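Local coordinates for protein Rio2 kinase (Chaetomium thermophilum, PDB 4GYI) that binds ADP and magnesium as an atypical RIO-family kinase of pre-40S ribosome maturation and probably transfers phosphate from ATP to serine or threonine, at residues A[196-201]-A[236-241]; A[122-127]-A[187-192]; A[206-211]-A[289-294]; A[217-222]-A[272-277]. All coordinates share one frame; numbering follows the deposited sequence.

How the contacts relate
Contacts 1 and 2 both reach ADP, from the two lobes of the kinase fold, while contacts 3 and 4 lie in the helical part farther off. Contact 2 is buried sheet, four backbone bonds plus a lysine that reaches the phosphates; contact 1 is also largely buried, but has only two backbone bonds, and the side chains that meet across it are mostly apolar. Contacts 3 and 4 have no direct hydrogen bond across their segments. Both use helix 207-223: contact 3 at its start, on the surface and helped by a water, contact 4 farther along, in the interior against helix 270-289. Contacts 1 and 3 touch through Val201 with Phe289 and Leu210 with Met198 and Ile238.

Contact 1 (A[196-201]-A[236-241]). With ADP (adenosine-5'-diphosphate), chain B.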
# COMPACT_ATOMS: atom_id res chain seq x y z
N LEU A 196 -0.95 10.14 -14.91
CA LEU A 196 -2.05 10.53 -14.05
C LEU A 196 -3.18 9.50 -14.17
O LEU A 196 -3.29 8.83 -15.20
CB LEU A 196 -2.55 11.90 -14.50
CG LEU A 196 -1.43 12.92 -14.69
CD1 LEU A 196 -2.00 14.26 -15.17
CD2 LEU A 196 -0.65 13.11 -13.40
N PRO A 197 -4.01 9.37 -13.13
CA PRO A 197 -5.11 8.40 -13.16
C PRO A 197 -5.97 8.57 -14.41
O PRO A 197 -6.22 9.70 -14.82
CB PRO A 197 -5.94 8.78 -11.92
CG PRO A 197 -5.00 9.47 -11.01
CD PRO A 197 -3.96 10.14 -11.87
N MET A 198 -6.39 7.47 -15.01
CA MET A 198 -7.27 7.50 -16.18
C MET A 198 -8.57 8.29 -15.93
O MET A 198 -9.12 8.90 -16.84
CB MET A 198 -7.59 6.06 -16.62
CG MET A 198 -8.42 5.97 -17.89
SD MET A 198 -8.52 4.24 -18.45
CE MET A 198 -9.22 3.43 -17.01
N ARG A 199 -9.04 8.28 -14.69
CA ARG A 199 -10.25 9.02 -14.31
C ARG A 199 -10.23 10.46 -14.84
O ARG A 199 -11.26 10.98 -15.25
CB ARG A 199 -10.38 9.04 -12.78
CG ARG A 199 -11.62 9.76 -12.26
CD ARG A 199 -11.27 10.84 -11.24
NE ARG A 199 -10.81 12.08 -11.87
CZ ARG A 199 -11.61 13.07 -12.27
NH1 ARG A 199 -12.93 12.96 -12.11
NH2 ARG A 199 -11.11 14.16 -12.83
N GLN A 200 -9.05 11.08 -14.86
CA GLN A 200 -8.97 12.49 -15.23
C GLN A 200 -8.41 12.74 -16.62
O GLN A 200 -8.16 13.90 -16.99
CB GLN A 200 -8.18 13.28 -14.18
CG GLN A 200 -6.84 12.70 -13.84
CD GLN A 200 -6.12 13.48 -12.74
OE1 GLN A 200 -6.17 13.12 -11.56
NE2 GLN A 200 -5.43 14.54 -13.14
N VAL A 201 -8.23 11.67 -17.40
CA VAL A 201 -7.72 11.81 -18.76
C VAL A 201 -8.64 12.75 -19.53
O VAL A 201 -9.86 12.57 -19.53
CB VAL A 201 -7.54 10.44 -19.47
CG1 VAL A 201 -8.88 9.82 -19.83
CG2 VAL A 201 -6.64 10.59 -20.70
N ILE A 236 -5.46 2.84 -12.64
CA ILE A 236 -4.83 2.84 -13.95
C ILE A 236 -4.35 4.25 -14.23
O ILE A 236 -5.12 5.21 -14.23
CB ILE A 236 -5.82 2.40 -15.06
CG1 ILE A 236 -6.24 0.95 -14.83
CG2 ILE A 236 -5.18 2.56 -16.44
CD1 ILE A 236 -7.60 0.60 -15.40
N LEU A 237 -3.05 4.36 -14.44
CA LEU A 237 -2.42 5.63 -14.75
C LEU A 237 -2.16 5.60 -16.24
O LEU A 237 -1.88 4.56 -16.81
CB LEU A 237 -1.10 5.79 -13.97
CG LEU A 237 -1.14 5.68 -12.43
CD1 LEU A 237 0.14 6.21 -11.79
CD2 LEU A 237 -2.33 6.41 -11.85
N ILE A 238 -2.28 6.76 -16.88
CA ILE A 238 -2.07 6.87 -18.31
C ILE A 238 -0.86 7.73 -18.57
O ILE A 238 -0.86 8.91 -18.22
CB ILE A 238 -3.28 7.52 -18.99
CG1 ILE A 238 -4.55 6.70 -18.75
CG2 ILE A 238 -3.03 7.63 -20.49
CD1 ILE A 238 -4.44 5.28 -19.23
N ARG A 239 0.19 7.15 -19.14
CA ARG A 239 1.32 7.96 -19.58
C ARG A 239 0.99 8.49 -20.97
O ARG A 239 0.60 7.72 -21.84
CB ARG A 239 2.62 7.15 -19.64
CG ARG A 239 3.86 8.00 -19.36
CD ARG A 239 5.16 7.39 -19.87
NE ARG A 239 5.27 5.95 -19.62
CZ ARG A 239 5.82 5.40 -18.54
NH1 ARG A 239 6.32 6.17 -17.58
NH2 ARG A 239 5.88 4.09 -18.41
N GLU A 240 1.13 9.80 -21.17
CA GLU A 240 0.84 10.41 -22.46
C GLU A 240 2.15 10.79 -23.16
O GLU A 240 3.04 11.36 -22.54
CB GLU A 240 -0.01 11.66 -22.29
CG GLU A 240 -1.27 11.48 -21.45
CD GLU A 240 -2.05 12.78 -21.27
OE1 GLU A 240 -1.69 13.79 -21.93
OE2 GLU A 240 -3.01 12.79 -20.46
N GLU A 241 2.26 10.47 -24.44
CA GLU A 241 3.45 10.85 -25.21
C GLU A 241 3.10 11.39 -26.58
O GLU A 241 2.33 10.77 -27.34
CB GLU A 241 4.41 9.67 -25.34
CG GLU A 241 5.03 9.21 -24.03
CD GLU A 241 5.49 7.77 -24.08
OE1 GLU A 241 5.61 7.23 -25.20
OE2 GLU A 241 5.73 7.17 -23.00
PB ADP B . -4.89 3.68 -2.58
O1B ADP B . -5.12 4.55 -1.37
O2B ADP B . -5.95 3.66 -3.66
O3B ADP B . -4.49 2.24 -2.03
PA ADP B . -2.98 3.88 -4.73
O1A ADP B . -4.16 3.50 -5.58
O2A ADP B . -1.76 2.95 -4.75
O3A ADP B . -3.46 4.12 -3.21
O5' ADP B . -2.58 5.38 -5.11
C5' ADP B . -3.56 6.42 -5.00
C4' ADP B . -3.25 7.52 -6.01
O4' ADP B . -1.91 8.01 -5.83
C3' ADP B . -3.31 7.09 -7.47
O3' ADP B . -4.63 7.15 -8.04
C2' ADP B . -2.36 8.04 -8.16
O2' ADP B . -2.97 9.33 -8.31
C1' ADP B . -1.30 8.26 -7.10
N9 ADP B . -0.16 7.33 -7.20
C8 ADP B . 0.02 6.23 -6.43
N7 ADP B . 1.19 5.61 -6.73
C5 ADP B . 1.77 6.35 -7.70
C6 ADP B . 3.03 6.29 -8.47
N6 ADP B . 3.91 5.29 -8.25
N1 ADP B . 3.25 7.26 -9.38
C2 ADP B . 2.39 8.27 -9.60
N3 ADP B . 1.23 8.40 -8.94
C4 ADP B . 0.88 7.48 -8.00
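Leu237 lays CD2 over one face of the Pro197 ring, 3.6 Å from the proline N, while the ring's CG edge turns to the ribose and stands 3.4 Å from ADP O2'. The other methyl of Leu237, CD1, sits over one face of the adenine, 3.8 Å from ADP C2; Val123 and Leu192 come to the opposite side. A branched leucine suits this place because each methyl serves a different ring, one the puckered proline and one the flat adenine. Were a glycine to replace Pro197, the ribose edge and CD2 of Leu237 would probably both lose the ring that leans on them. Pro197 is at a non-hydrogen-bonded position of the antiparallel pairing, so its lack of an N-H costs no bond across this pair. The bonds fall on its neighbours: Ile238 N gives to Leu196 O at 2.9 Å, and Met198 N to Ile236 O at 2.7 Å, close to the line of that C=O. On the far side from the nucleotide, Met198 runs beside Ile236 because CG is anti to the backbone N (chi1 -176°) and the chain bends at its end, bringing CE to 3.6 Å from Ile236 CD1. Its CB meets Ile238 CG1 at 3.8 Å, and Leu210 and Leu214 of helix 207-223 cover this apolar side. Ile236 follows the magnesium ligand Asn235. As in other protein kinases, the strand after the catalytic-loop asparagine thus supplies the hydrophobic floor of the adenine pocket.

Contact 2 (A[122-127]-A[187-192]). With ADP (adenosine-5'-diphosphate), chain B; EDO (1,2-ethanediol), chain D.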
# COMPACT_ATOMS: atom_id res chain seq x y z
N LYS A 122 10.47 10.13 -5.43
CA LYS A 122 9.83 8.82 -5.41
C LYS A 122 8.55 8.92 -4.59
O LYS A 122 8.30 9.94 -3.93
CB LYS A 122 10.76 7.80 -4.76
CG LYS A 122 12.18 7.81 -5.30
CD LYS A 122 13.14 7.29 -4.26
CE LYS A 122 14.57 7.49 -4.70
NZ LYS A 122 15.00 6.52 -5.75
N VAL A 123 7.73 7.87 -4.63
CA VAL A 123 6.49 7.85 -3.86
C VAL A 123 6.61 6.99 -2.62
O VAL A 123 7.17 5.90 -2.66
CB VAL A 123 5.31 7.33 -4.72
CG1 VAL A 123 4.14 6.86 -3.86
CG2 VAL A 123 4.86 8.40 -5.69
N LEU A 124 6.12 7.51 -1.50
CA LEU A 124 6.00 6.73 -0.29
C LEU A 124 4.52 6.42 -0.07
O LEU A 124 3.71 7.34 0.03
CB LEU A 124 6.56 7.49 0.91
CG LEU A 124 6.34 6.82 2.27
CD1 LEU A 124 7.20 5.58 2.40
CD2 LEU A 124 6.63 7.78 3.40
N LYS A 125 4.17 5.15 -0.03
CA LYS A 125 2.77 4.79 0.22
C LYS A 125 2.67 4.25 1.64
O LYS A 125 3.46 3.41 2.04
CB LYS A 125 2.28 3.74 -0.78
CG LYS A 125 0.79 3.32 -0.59
CD LYS A 125 0.38 2.35 -1.69
CE LYS A 125 -1.06 1.83 -1.53
NZ LYS A 125 -1.52 1.14 -2.77
N ILE A 126 1.70 4.77 2.39
CA ILE A 126 1.50 4.35 3.77
C ILE A 126 0.12 3.70 3.89
O ILE A 126 -0.88 4.35 3.64
CB ILE A 126 1.55 5.56 4.72
CG1 ILE A 126 2.91 6.29 4.55
CG2 ILE A 126 1.36 5.11 6.18
CD1 ILE A 126 3.06 7.55 5.42
N HIS A 127 0.07 2.43 4.24
CA HIS A 127 -1.21 1.75 4.32
C HIS A 127 -1.96 2.09 5.60
O HIS A 127 -1.37 2.16 6.69
CB HIS A 127 -1.04 0.24 4.18
CG HIS A 127 -0.70 -0.21 2.79
ND1 HIS A 127 -1.67 -0.50 1.85
CD2 HIS A 127 0.49 -0.41 2.18
CE1 HIS A 127 -1.09 -0.87 0.72
NE2 HIS A 127 0.22 -0.83 0.90
N THR A 187 4.72 0.49 4.96
CA THR A 187 5.03 1.50 3.96
C THR A 187 5.76 0.93 2.76
O THR A 187 6.46 -0.08 2.87
CB THR A 187 5.86 2.67 4.55
OG1 THR A 187 7.20 2.25 4.81
CG2 THR A 187 5.23 3.16 5.83
N ILE A 188 5.61 1.58 1.61
CA ILE A 188 6.39 1.19 0.46
C ILE A 188 6.95 2.43 -0.17
O ILE A 188 6.24 3.44 -0.24
CB ILE A 188 5.53 0.49 -0.61
CG1 ILE A 188 5.01 -0.85 -0.09
CG2 ILE A 188 6.34 0.27 -1.90
CD1 ILE A 188 4.14 -1.59 -1.10
N VAL A 189 8.20 2.37 -0.59
CA VAL A 189 8.78 3.43 -1.40
C VAL A 189 8.84 2.90 -2.81
O VAL A 189 9.34 1.81 -3.02
CB VAL A 189 10.20 3.83 -0.92
CG1 VAL A 189 10.81 4.84 -1.88
CG2 VAL A 189 10.15 4.42 0.47
N MET A 190 8.31 3.64 -3.77
CA MET A 190 8.32 3.17 -5.14
C MET A 190 8.59 4.34 -6.08
O MET A 190 8.48 5.50 -5.68
CB MET A 190 6.96 2.53 -5.47
CG MET A 190 5.85 3.57 -5.62
SD MET A 190 4.21 2.86 -5.83
CE MET A 190 3.74 2.54 -4.14
N SER A 191 8.92 4.05 -7.34
CA SER A 191 9.20 5.13 -8.28
C SER A 191 7.96 5.98 -8.48
O SER A 191 6.83 5.51 -8.29
CB SER A 191 9.70 4.58 -9.63
OG SER A 191 8.65 3.96 -10.34
N LEU A 192 8.17 7.24 -8.82
CA LEU A 192 7.09 8.15 -9.17
C LEU A 192 6.85 8.01 -10.66
O LEU A 192 7.73 8.27 -11.45
CB LEU A 192 7.50 9.58 -8.84
CG LEU A 192 6.61 10.71 -9.35
CD1 LEU A 192 5.25 10.65 -8.67
CD2 LEU A 192 7.31 12.03 -9.08
PB ADP B . -4.89 3.68 -2.58
O1B ADP B . -5.12 4.55 -1.37
O2B ADP B . -5.95 3.66 -3.66
O3B ADP B . -4.49 2.24 -2.03
PA ADP B . -2.98 3.88 -4.73
O1A ADP B . -4.16 3.50 -5.58
O2A ADP B . -1.76 2.95 -4.75
O3A ADP B . -3.46 4.12 -3.21
O5' ADP B . -2.58 5.38 -5.11
C5' ADP B . -3.56 6.42 -5.00
C4' ADP B . -3.25 7.52 -6.01
O4' ADP B . -1.91 8.01 -5.83
C3' ADP B . -3.31 7.09 -7.47
O3' ADP B . -4.63 7.15 -8.04
C2' ADP B . -2.36 8.04 -8.16
O2' ADP B . -2.97 9.33 -8.31
C1' ADP B . -1.30 8.26 -7.10
N9 ADP B . -0.16 7.33 -7.20
C8 ADP B . 0.02 6.23 -6.43
N7 ADP B . 1.19 5.61 -6.73
C5 ADP B . 1.77 6.35 -7.70
C6 ADP B . 3.03 6.29 -8.47
N6 ADP B . 3.91 5.29 -8.25
N1 ADP B . 3.25 7.26 -9.38
C2 ADP B . 2.39 8.27 -9.60
N3 ADP B . 1.23 8.40 -8.94
C4 ADP B . 0.88 7.48 -8.00
C1 EDO D . -3.00 1.49 10.68
O1 EDO D . -3.57 1.11 9.42
C2 EDO D . -2.07 2.67 10.46
O2 EDO D . -1.20 2.35 9.39
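Lys125 NZ is gripped from several sides: it gives a 2.7 Å bond to ADP O2A and a weak one to ADP O3B, forms a salt bridge with Glu163, and bonds to the phosphorylated Asp258. Cut back to an alanine, Lys125 would probably leave the ADP phosphates, Glu163 and the phosphoaspartate without the charge they share. The lysine reaches so far because its chain is extended throughout, and its CB packs against Met190 CE at 3.9 Å. The strands that carry it run antiparallel, with Val123 and Met190, and Lys125 and Ile188, as hydrogen-bonded pairs; Lys125 N to Ile188 O measures 2.7 Å with an N-H···O angle of 168°. This is the N-terminal-lobe sheet of the kinase fold, where the lysine strand pairs with the strand leading to the hinge. Met190 occupies the gatekeeper place, and Ser191 O takes the adenine amino group, ADP N6, at 2.9 Å. Met190 CG stands between its backbone N and carbonyl carbon (chi1 72°), which sends the sulfur to ADP N6 for a weak bond and sets CG 3.9 Å from Val123 CB. On the other face Leu124 CD1 meets Val189 CG2 at 3.7 Å, apolar branches turned to helix 79-92; Thr187, beside them, bonds through OG1 to His90.

Contact 3 (A[206-211]-A[289-294])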
# COMPACT_ATOMS: atom_id res chain seq x y z
N ASP A 206 -9.25 7.82 -29.51
CA ASP A 206 -9.44 6.41 -29.87
C ASP A 206 -9.65 5.50 -28.65
O ASP A 206 -8.72 4.81 -28.21
CB ASP A 206 -8.25 5.92 -30.69
CG ASP A 206 -8.45 4.51 -31.25
OD1 ASP A 206 -9.60 4.01 -31.24
OD2 ASP A 206 -7.45 3.91 -31.72
N PRO A 207 -10.86 5.49 -28.09
CA PRO A 207 -11.17 4.68 -26.91
C PRO A 207 -10.92 3.18 -27.14
O PRO A 207 -10.49 2.49 -26.23
CB PRO A 207 -12.67 4.93 -26.69
CG PRO A 207 -12.93 6.25 -27.33
CD PRO A 207 -12.00 6.33 -28.50
N ALA A 208 -11.18 2.71 -28.36
CA ALA A 208 -11.09 1.28 -28.66
C ALA A 208 -9.70 0.69 -28.48
O ALA A 208 -9.56 -0.47 -28.08
CB ALA A 208 -11.61 1.00 -30.09
N SER A 209 -8.67 1.47 -28.80
CA SER A 209 -7.29 1.04 -28.62
C SER A 209 -6.95 0.94 -27.15
O SER A 209 -6.34 -0.03 -26.71
CB SER A 209 -6.32 2.03 -29.26
OG SER A 209 -6.34 1.90 -30.67
N LEU A 210 -7.32 1.96 -26.39
CA LEU A 210 -7.03 1.97 -24.96
C LEU A 210 -7.78 0.82 -24.27
O LEU A 210 -7.21 0.10 -23.46
CB LEU A 210 -7.36 3.33 -24.34
CG LEU A 210 -7.18 3.44 -22.82
CD1 LEU A 210 -5.73 3.13 -22.40
CD2 LEU A 210 -7.61 4.82 -22.30
N TYR A 211 -9.06 0.66 -24.62
CA TYR A 211 -9.87 -0.44 -24.11
C TYR A 211 -9.20 -1.78 -24.39
O TYR A 211 -9.07 -2.60 -23.48
CB TYR A 211 -11.25 -0.41 -24.73
CG TYR A 211 -12.15 -1.58 -24.34
CD1 TYR A 211 -12.91 -1.53 -23.19
CD2 TYR A 211 -12.23 -2.71 -25.14
CE1 TYR A 211 -13.74 -2.59 -22.84
CE2 TYR A 211 -13.07 -3.77 -24.80
CZ TYR A 211 -13.82 -3.69 -23.66
OH TYR A 211 -14.64 -4.73 -23.31
N PHE A 289 -16.51 7.60 -22.41
CA PHE A 289 -16.28 7.79 -23.85
C PHE A 289 -17.42 7.29 -24.73
O PHE A 289 -17.32 7.30 -25.95
CB PHE A 289 -14.98 7.11 -24.29
CG PHE A 289 -13.81 7.39 -23.39
CD1 PHE A 289 -13.23 8.64 -23.35
CD2 PHE A 289 -13.29 6.39 -22.59
CE1 PHE A 289 -12.15 8.90 -22.53
CE2 PHE A 289 -12.22 6.63 -21.77
CZ PHE A 289 -11.65 7.89 -21.74
N HIS A 290 -18.51 6.85 -24.09
CA HIS A 290 -19.65 6.30 -24.81
C HIS A 290 -19.19 5.22 -25.78
O HIS A 290 -19.63 5.16 -26.93
CB HIS A 290 -20.43 7.41 -25.51
CG HIS A 290 -20.87 8.48 -24.57
ND1 HIS A 290 -21.95 8.33 -23.73
CD2 HIS A 290 -20.35 9.70 -24.30
CE1 HIS A 290 -22.09 9.42 -22.99
NE2 HIS A 290 -21.13 10.27 -23.32
N PHE A 291 -18.29 4.37 -25.29
CA PHE A 291 -17.74 3.28 -26.07
C PHE A 291 -18.18 1.95 -25.48
O PHE A 291 -18.19 1.75 -24.27
CB PHE A 291 -16.22 3.33 -26.07
CG PHE A 291 -15.58 2.14 -26.71
CD1 PHE A 291 -15.43 2.07 -28.08
CD2 PHE A 291 -15.14 1.07 -25.94
CE1 PHE A 291 -14.85 0.96 -28.68
CE2 PHE A 291 -14.56 -0.04 -26.53
CZ PHE A 291 -14.41 -0.10 -27.89
N VAL A 292 -18.52 1.03 -26.37
CA VAL A 292 -18.99 -0.28 -25.99
C VAL A 292 -18.38 -1.29 -26.95
O VAL A 292 -18.60 -1.21 -28.16
CB VAL A 292 -20.52 -0.35 -26.12
CG1 VAL A 292 -21.01 -1.80 -26.04
CG2 VAL A 292 -21.17 0.54 -25.06
N SER A 293 -17.61 -2.23 -26.42
CA SER A 293 -16.99 -3.22 -27.30
C SER A 293 -18.03 -4.13 -27.95
O SER A 293 -19.01 -4.52 -27.33
CB SER A 293 -15.99 -4.08 -26.55
OG SER A 293 -15.32 -4.95 -27.46
N THR A 294 -17.77 -4.46 -29.22
CA THR A 294 -18.58 -5.42 -29.94
C THR A 294 -18.09 -6.82 -29.58
O THR A 294 -18.73 -7.81 -29.90
CB THR A 294 -18.44 -5.23 -31.46
OG1 THR A 294 -17.19 -5.76 -31.89
CG2 THR A 294 -18.51 -3.75 -31.81
O HOH W 1 -14.77 -6.84 -24.61
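Tyr211 and Phe291 both hold CG anti to the backbone N (chi1 176° and 173°), which brings their rings together between the helix start and the loop. There Phe291 CE2 comes over one face of the tyrosine ring, 3.6 Å from Tyr211 CG. The planes are inclined at 58°, so the pair is neither a stack nor a clean edge-to-face contact. The Phe291 ring lies against the helix: its CE1 lies 3.5 Å from Ala208 CB, where only a small side chain lets the ring come close to the helix backbone, and Ala208 N lies over one of its faces. At the first turn of the helix, Pro207 suits its place because no backbone N-H is needed there. Its CB touches Phe291 CB at 3.9 Å and its CG reaches Phe289 CB at 3.8 Å. At the other end Ser293 CB presses on Tyr211 CE2 at 3.4 Å, and a water accepts from Tyr211 OH at 2.5 Å and, weakly, from Ser293 OG, whose firmer partner is Thr295 N. Asp206 holds the N-cap position of the helix and takes the hydroxyl of Ser209. The loop leaves helix 270-289 at His290, whose positive phi turns the chain back across the start of helix 207-223. Phe285 of helix 270-289 meets both Phe289 and Tyr211 edge-to-face, tying the loop and both helices into one aromatic cluster.

Contact 4 (A[217-222]-A[272-277]); sequences LILRLA and MYFDRD
Phe274 is the bump of this contact, and Ile218, Leu219 and Ala222 form the hollow that receives it. The two helices run nearly antiparallel, at 159°, but their axes stay 11.4 Å apart, a width that a long side chain must bridge. With CG anti to its backbone N (chi1 -175°), Phe274 throws its ring across that gap. The methyl CG2 of Ile218 comes obliquely to the ring, 3.6 Å from Phe274 CE1. Leu219 CD2 meets the ring at its edge, near its plane, 3.9 Å from Phe274 CZ. One turn on from Ile218, Ala222 CB stands 4.3 Å from Phe274 CE1, its single methyl forming a shallow wall of the hollow. Tyr300 and Ala303 of helix 300-304 touch the same ring. Beside it, Ile218 CD1 lies 4.5 Å from Asp277 CB, so the aspartate offers its aliphatic stem to this helix. Its carboxylate accepts from Gly229 N and Phe231 N instead, much as an aspartate on the corresponding helix of other protein kinases holds the catalytic loop. The helices therefore meet here through carbon alone, held by shape and by exclusion of water, while the polar end of Asp277 is spent on the neighbouring loop.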
# COMPACT_ATOMS: atom_id res chain seq x y z
N LEU A 217 -4.26 -6.33 -20.65
CA LEU A 217 -3.65 -6.37 -19.32
C LEU A 217 -4.34 -7.34 -18.36
O LEU A 217 -3.68 -8.08 -17.65
CB LEU A 217 -3.59 -4.98 -18.68
CG LEU A 217 -2.40 -4.12 -19.06
CD1 LEU A 217 -2.46 -2.79 -18.34
CD2 LEU A 217 -1.10 -4.85 -18.75
N ILE A 218 -5.67 -7.32 -18.33
CA ILE A 218 -6.40 -8.22 -17.43
C ILE A 218 -6.14 -9.67 -17.82
O ILE A 218 -5.92 -10.52 -16.96
CB ILE A 218 -7.89 -7.97 -17.46
CG1 ILE A 218 -8.20 -6.62 -16.84
CG2 ILE A 218 -8.65 -9.11 -16.74
CD1 ILE A 218 -9.58 -6.10 -17.19
N LEU A 219 -6.15 -9.93 -19.13
CA LEU A 219 -5.86 -11.25 -19.63
C LEU A 219 -4.39 -11.63 -19.40
O LEU A 219 -4.10 -12.76 -19.04
CB LEU A 219 -6.24 -11.38 -21.11
CG LEU A 219 -7.74 -11.22 -21.40
CD1 LEU A 219 -8.03 -11.38 -22.89
CD2 LEU A 219 -8.58 -12.20 -20.59
N ARG A 220 -3.48 -10.68 -19.57
CA ARG A 220 -2.07 -10.98 -19.30
C ARG A 220 -1.86 -11.32 -17.83
O ARG A 220 -1.16 -12.29 -17.51
CB ARG A 220 -1.13 -9.85 -19.73
CG ARG A 220 0.34 -10.22 -19.56
CD ARG A 220 1.30 -9.15 -20.10
NE ARG A 220 2.68 -9.56 -19.84
CZ ARG A 220 3.72 -8.73 -19.70
NH1 ARG A 220 3.56 -7.40 -19.79
NH2 ARG A 220 4.92 -9.23 -19.46
N LEU A 221 -2.46 -10.53 -16.94
CA LEU A 221 -2.41 -10.83 -15.51
C LEU A 221 -2.93 -12.25 -15.24
O LEU A 221 -2.29 -13.02 -14.52
CB LEU A 221 -3.21 -9.81 -14.70
CG LEU A 221 -2.58 -8.45 -14.37
CD1 LEU A 221 -3.63 -7.56 -13.76
CD2 LEU A 221 -1.40 -8.59 -13.41
N ALA A 222 -4.07 -12.60 -15.82
CA ALA A 222 -4.72 -13.89 -15.56
C ALA A 222 -3.85 -15.05 -16.04
O ALA A 222 -3.77 -16.08 -15.38
CB ALA A 222 -6.09 -13.94 -16.21
N MET A 272 -15.96 -14.18 -9.85
CA MET A 272 -16.57 -12.92 -9.45
C MET A 272 -15.53 -11.77 -9.55
O MET A 272 -15.84 -10.70 -10.07
CB MET A 272 -17.16 -13.03 -8.04
CG MET A 272 -17.74 -11.71 -7.48
SD MET A 272 -16.55 -10.55 -6.73
CE MET A 272 -16.00 -11.49 -5.30
N TYR A 273 -14.31 -12.00 -9.07
CA TYR A 273 -13.27 -10.95 -9.11
C TYR A 273 -12.85 -10.61 -10.54
O TYR A 273 -12.72 -9.44 -10.90
CB TYR A 273 -12.05 -11.33 -8.26
CG TYR A 273 -12.29 -11.36 -6.76
CD1 TYR A 273 -12.52 -10.19 -6.05
CD2 TYR A 273 -12.27 -12.56 -6.06
CE1 TYR A 273 -12.74 -10.21 -4.68
CE2 TYR A 273 -12.49 -12.60 -4.69
CZ TYR A 273 -12.72 -11.43 -4.00
OH TYR A 273 -12.94 -11.47 -2.64
N PHE A 274 -12.63 -11.64 -11.36
CA PHE A 274 -12.36 -11.42 -12.77
C PHE A 274 -13.46 -10.58 -13.42
O PHE A 274 -13.19 -9.50 -13.95
CB PHE A 274 -12.23 -12.76 -13.51
CG PHE A 274 -11.82 -12.63 -14.94
CD1 PHE A 274 -10.48 -12.57 -15.30
CD2 PHE A 274 -12.78 -12.57 -15.95
CE1 PHE A 274 -10.10 -12.45 -16.63
CE2 PHE A 274 -12.41 -12.45 -17.28
CZ PHE A 274 -11.06 -12.39 -17.61
N ASP A 275 -14.70 -11.07 -13.37
CA ASP A 275 -15.82 -10.43 -14.05
C ASP A 275 -15.99 -8.99 -13.59
O ASP A 275 -16.37 -8.12 -14.37
CB ASP A 275 -17.12 -11.19 -13.80
CG ASP A 275 -17.21 -12.48 -14.58
OD1 ASP A 275 -16.53 -12.60 -15.63
OD2 ASP A 275 -17.97 -13.38 -14.16
N ARG A 276 -15.70 -8.75 -12.32
CA ARG A 276 -15.87 -7.43 -11.74
C ARG A 276 -14.86 -6.44 -12.31
O ARG A 276 -15.20 -5.29 -12.59
CB ARG A 276 -15.75 -7.50 -10.22
CG ARG A 276 -16.31 -6.29 -9.52
CD ARG A 276 -16.25 -6.47 -8.01
NE ARG A 276 -14.87 -6.43 -7.53
CZ ARG A 276 -14.51 -6.63 -6.26
NH1 ARG A 276 -15.42 -6.89 -5.33
NH2 ARG A 276 -13.23 -6.57 -5.92
N ASP A 277 -13.62 -6.87 -12.47
CA ASP A 277 -12.60 -6.04 -13.10
C ASP A 277 -13.01 -5.65 -14.53
O ASP A 277 -13.00 -4.47 -14.90
CB ASP A 277 -11.22 -6.74 -13.09
CG ASP A 277 -10.49 -6.65 -11.71
OD1 ASP A 277 -10.95 -5.89 -10.81
OD2 ASP A 277 -9.43 -7.31 -11.54